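Local coordinates for protein trigger factor (Thermotoga maritima, PDB 2NSC) that probably acts as a ribosome-associated chaperone that keeps newly made proteins in an open conformation and isomerises peptidyl-prolyl bonds, at residues D29-Y34 with E64-F69. Sequence-based numbering, arbitrary orientation.
Sequences DKAVRY and EYTLDF
Phe69 of helix 62-71 reaches across to helix 21-36, where its ring is bounded by Lys30, Ala31 and Tyr34. Lys30 CB sits over one face in a CH-pi contact, 3.8 Å from the ring centroid, and the extended lysine chain carries CD on to 3.7 Å from Phe69 CD1. At the far end of the ring, Phe69 CZ lies 3.7 Å from Tyr34 CB, and the phenylalanine directs its edge at the tyrosine face in an offset edge-to-face pair, planes at 67°. Tyr34 CG is anti to the backbone N (chi1 175°), which swings the ring out to meet both Phe69 and Tyr65; Tyr34 CE2 comes within 3.6 Å of Tyr65 CE1, the two rings inclined obliquely. The segment axes approach to 8.6 Å at 111°, and Ala31 CB packs against Tyr65 CB at 4.0 Å. The buried Thr66 hydrogen-bonds through OG1 to Phe62 O, within its own helix. Packing is tight where this aromatic cluster meets Ala31; the partly exposed Lys30 margin is looser and wet, a water accepting from Lys30 NZ and donating to Phe69 O. Replacing Phe69 by alanine would probably open a gap beside Tyr34 and deprive the lysine methylenes of their aromatic platform. In this N-terminal, ribosome-binding domain, apolar and aromatic contacts therefore join the two helices here, with one water bridge as the polar link between the segments.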
ATOM      1  N   ASP A  29       8.885   3.392  -0.719  1.00 20.85           N
ATOM      2  CA  ASP A  29      10.208   3.842  -0.268  1.00 20.78           C
ATOM      3  C   ASP A  29      10.471   3.502   1.212  1.00 20.36           C
ATOM      4  O   ASP A  29      11.587   3.134   1.571  1.00 20.31           O
ATOM      5  CB  ASP A  29      10.364   5.360  -0.459  1.00 21.12           C
ATOM      6  CG  ASP A  29      10.569   5.774  -1.914  1.00 24.05           C
ATOM      7  OD1 ASP A  29      10.929   4.906  -2.748  1.00 27.01           O
ATOM      8  OD2 ASP A  29      10.393   6.990  -2.222  1.00 25.97           O
ATOM      9  N   LYS A  30       9.467   3.659   2.078  1.00 19.65           N
ATOM     10  CA  LYS A  30       9.641   3.282   3.472  1.00 19.29           C
ATOM     11  C   LYS A  30       9.856   1.776   3.552  1.00 19.89           C
ATOM     12  O   LYS A  30      10.671   1.305   4.345  1.00 19.51           O
ATOM     13  CB  LYS A  30       8.435   3.663   4.318  1.00 19.16           C
ATOM     14  CG  LYS A  30       8.192   5.168   4.464  1.00 19.52           C
ATOM     15  CD  LYS A  30       6.907   5.440   5.235  1.00 18.93           C
ATOM     16  CE  LYS A  30       6.534   6.917   5.167  1.00 22.40           C
ATOM     17  NZ  LYS A  30       5.336   7.212   6.022  1.00 22.41           N
ATOM     18  N   ALA A  31       9.122   1.026   2.726  1.00 19.59           N
ATOM     19  CA  ALA A  31       9.239  -0.431   2.690  1.00 20.14           C
ATOM     20  C   ALA A  31      10.648  -0.875   2.302  1.00 20.47           C
ATOM     21  O   ALA A  31      11.205  -1.787   2.906  1.00 20.99           O
ATOM     22  CB  ALA A  31       8.199  -1.028   1.728  1.00 20.03           C
ATOM     23  N   VAL A  32      11.229  -0.226   1.296  1.00 20.85           N
ATOM     24  CA  VAL A  32      12.615  -0.506   0.889  1.00 20.70           C
ATOM     25  C   VAL A  32      13.583  -0.224   2.046  1.00 21.03           C
ATOM     26  O   VAL A  32      14.435  -1.043   2.374  1.00 21.32           O
ATOM     27  CB  VAL A  32      12.998   0.307  -0.389  1.00 20.41           C
ATOM     28  CG1 VAL A  32      14.456   0.169  -0.706  1.00 19.42           C
ATOM     29  CG2 VAL A  32      12.128  -0.118  -1.585  1.00 19.62           C
ATOM     30  N   ARG A  33      13.421   0.943   2.658  1.00 21.15           N
ATOM     31  CA  ARG A  33      14.197   1.380   3.818  1.00 21.77           C
ATOM     32  C   ARG A  33      14.125   0.355   4.954  1.00 21.51           C
ATOM     33  O   ARG A  33      15.133  -0.009   5.544  1.00 21.28           O
ATOM     34  CB  ARG A  33      13.631   2.724   4.290  1.00 21.45           C
ATOM     35  CG  ARG A  33      14.525   3.574   5.174  1.00 23.36           C
ATOM     36  CD  ARG A  33      13.931   4.993   5.262  1.00 22.86           C
ATOM     37  NE  ARG A  33      13.975   5.585   3.938  1.00 22.89           N
ATOM     38  CZ  ARG A  33      13.033   6.336   3.383  1.00 22.51           C
ATOM     39  NH1 ARG A  33      11.899   6.631   4.024  1.00 20.30           N
ATOM     40  NH2 ARG A  33      13.247   6.789   2.156  1.00 22.40           N
ATOM     41  N   TYR A  34      12.912  -0.101   5.252  1.00 21.57           N
ATOM     42  CA  TYR A  34      12.667  -1.022   6.353  1.00 21.39           C
ATOM     43  C   TYR A  34      13.338  -2.371   6.092  1.00 21.14           C
ATOM     44  O   TYR A  34      13.966  -2.954   6.973  1.00 20.78           O
ATOM     45  CB  TYR A  34      11.152  -1.206   6.502  1.00 21.33           C
ATOM     46  CG  TYR A  34      10.748  -2.228   7.527  1.00 21.88           C
ATOM     47  CD1 TYR A  34      10.605  -1.874   8.875  1.00 22.60           C
ATOM     48  CD2 TYR A  34      10.464  -3.538   7.157  1.00 21.40           C
ATOM     49  CE1 TYR A  34      10.220  -2.814   9.837  1.00 22.31           C
ATOM     50  CE2 TYR A  34      10.075  -4.480   8.113  1.00 22.20           C
ATOM     51  CZ  TYR A  34       9.964  -4.112   9.448  1.00 21.68           C
ATOM     52  OH  TYR A  34       9.588  -5.042  10.397  1.00 23.68           O
ATOM     53  N   GLU A  64       2.355  -6.049   0.840  1.00 23.12           N
ATOM     54  CA  GLU A  64       1.958  -6.135   2.246  1.00 22.50           C
ATOM     55  C   GLU A  64       2.709  -5.100   3.075  1.00 21.51           C
ATOM     56  O   GLU A  64       2.110  -4.426   3.919  1.00 21.41           O
ATOM     57  CB  GLU A  64       2.216  -7.537   2.799  1.00 22.63           C
ATOM     58  CG  GLU A  64       1.373  -8.623   2.129  1.00 25.36           C
ATOM     59  CD  GLU A  64      -0.133  -8.294   2.110  1.00 29.95           C
ATOM     60  OE1 GLU A  64      -0.692  -7.847   3.149  1.00 29.84           O
ATOM     61  OE2 GLU A  64      -0.757  -8.495   1.041  1.00 31.91           O
ATOM     62  N   TYR A  65       4.012  -4.979   2.816  1.00 20.38           N
ATOM     63  CA  TYR A  65       4.855  -3.979   3.480  1.00 19.90           C
ATOM     64  C   TYR A  65       4.451  -2.574   3.065  1.00 19.23           C
ATOM     65  O   TYR A  65       4.385  -1.660   3.896  1.00 18.65           O
ATOM     66  CB  TYR A  65       6.344  -4.241   3.194  1.00 20.09           C
ATOM     67  CG  TYR A  65       6.936  -5.373   4.021  1.00 19.92           C
ATOM     68  CD1 TYR A  65       7.073  -5.246   5.418  1.00 19.75           C
ATOM     69  CD2 TYR A  65       7.339  -6.586   3.421  1.00 20.28           C
ATOM     70  CE1 TYR A  65       7.620  -6.286   6.209  1.00 18.97           C
ATOM     71  CE2 TYR A  65       7.880  -7.651   4.223  1.00 19.75           C
ATOM     72  CZ  TYR A  65       8.019  -7.479   5.609  1.00 19.24           C
ATOM     73  OH  TYR A  65       8.548  -8.478   6.409  1.00 19.63           O
ATOM     74  N   THR A  66       4.154  -2.411   1.776  1.00 18.73           N
ATOM     75  CA  THR A  66       3.644  -1.131   1.281  1.00 18.81           C
ATOM     76  C   THR A  66       2.361  -0.729   2.002  1.00 18.75           C
ATOM     77  O   THR A  66       2.228   0.411   2.444  1.00 18.88           O
ATOM     78  CB  THR A  66       3.464  -1.113  -0.252  1.00 18.64           C
ATOM     79  OG1 THR A  66       4.721  -1.422  -0.874  1.00 19.53           O
ATOM     80  CG2 THR A  66       3.032   0.269  -0.724  1.00 18.67           C
ATOM     81  N   LEU A  67       1.436  -1.668   2.159  1.00 18.50           N
ATOM     82  CA  LEU A  67       0.194  -1.373   2.839  1.00 18.50           C
ATOM     83  C   LEU A  67       0.420  -1.087   4.318  1.00 18.71           C
ATOM     84  O   LEU A  67      -0.258  -0.226   4.875  1.00 19.66           O
ATOM     85  CB  LEU A  67      -0.800  -2.514   2.646  1.00 18.31           C
ATOM     86  CG  LEU A  67      -1.491  -2.538   1.294  1.00 17.96           C
ATOM     87  CD1 LEU A  67      -1.995  -3.955   1.002  1.00 17.31           C
ATOM     88  CD2 LEU A  67      -2.621  -1.500   1.235  1.00 15.71           C
ATOM     89  N   ASP A  68       1.366  -1.788   4.955  1.00 18.81           N
ATOM     90  CA  ASP A  68       1.719  -1.512   6.372  1.00 18.46           C
ATOM     91  C   ASP A  68       2.057  -0.039   6.563  1.00 18.71           C
ATOM     92  O   ASP A  68       1.572   0.600   7.479  1.00 18.05           O
ATOM     93  CB  ASP A  68       2.937  -2.321   6.829  1.00 17.76           C
ATOM     94  CG  ASP A  68       2.610  -3.777   7.125  1.00 20.37           C
ATOM     95  OD1 ASP A  68       1.422  -4.102   7.350  1.00 22.07           O
ATOM     96  OD2 ASP A  68       3.550  -4.604   7.130  1.00 19.97           O
ATOM     97  N   PHE A  69       2.920   0.486   5.695  1.00 18.77           N
ATOM     98  CA  PHE A  69       3.316   1.876   5.806  1.00 19.58           C
ATOM     99  C   PHE A  69       2.213   2.864   5.409  1.00 20.29           C
ATOM    100  O   PHE A  69       2.152   3.970   5.950  1.00 20.71           O
ATOM    101  CB  PHE A  69       4.644   2.131   5.086  1.00 19.13           C
ATOM    102  CG  PHE A  69       5.836   1.601   5.845  1.00 18.74           C
ATOM    103  CD1 PHE A  69       6.295   2.266   6.984  1.00 18.73           C
ATOM    104  CD2 PHE A  69       6.459   0.408   5.453  1.00 16.05           C
ATOM    105  CE1 PHE A  69       7.385   1.762   7.707  1.00 19.87           C
ATOM    106  CE2 PHE A  69       7.529  -0.101   6.157  1.00 15.80           C
ATOM    107  CZ  PHE A  69       7.998   0.561   7.289  1.00 19.04           C
TER
HETATM  108  O   HOH W   1       3.601   5.957   4.400  1.00 23.42           O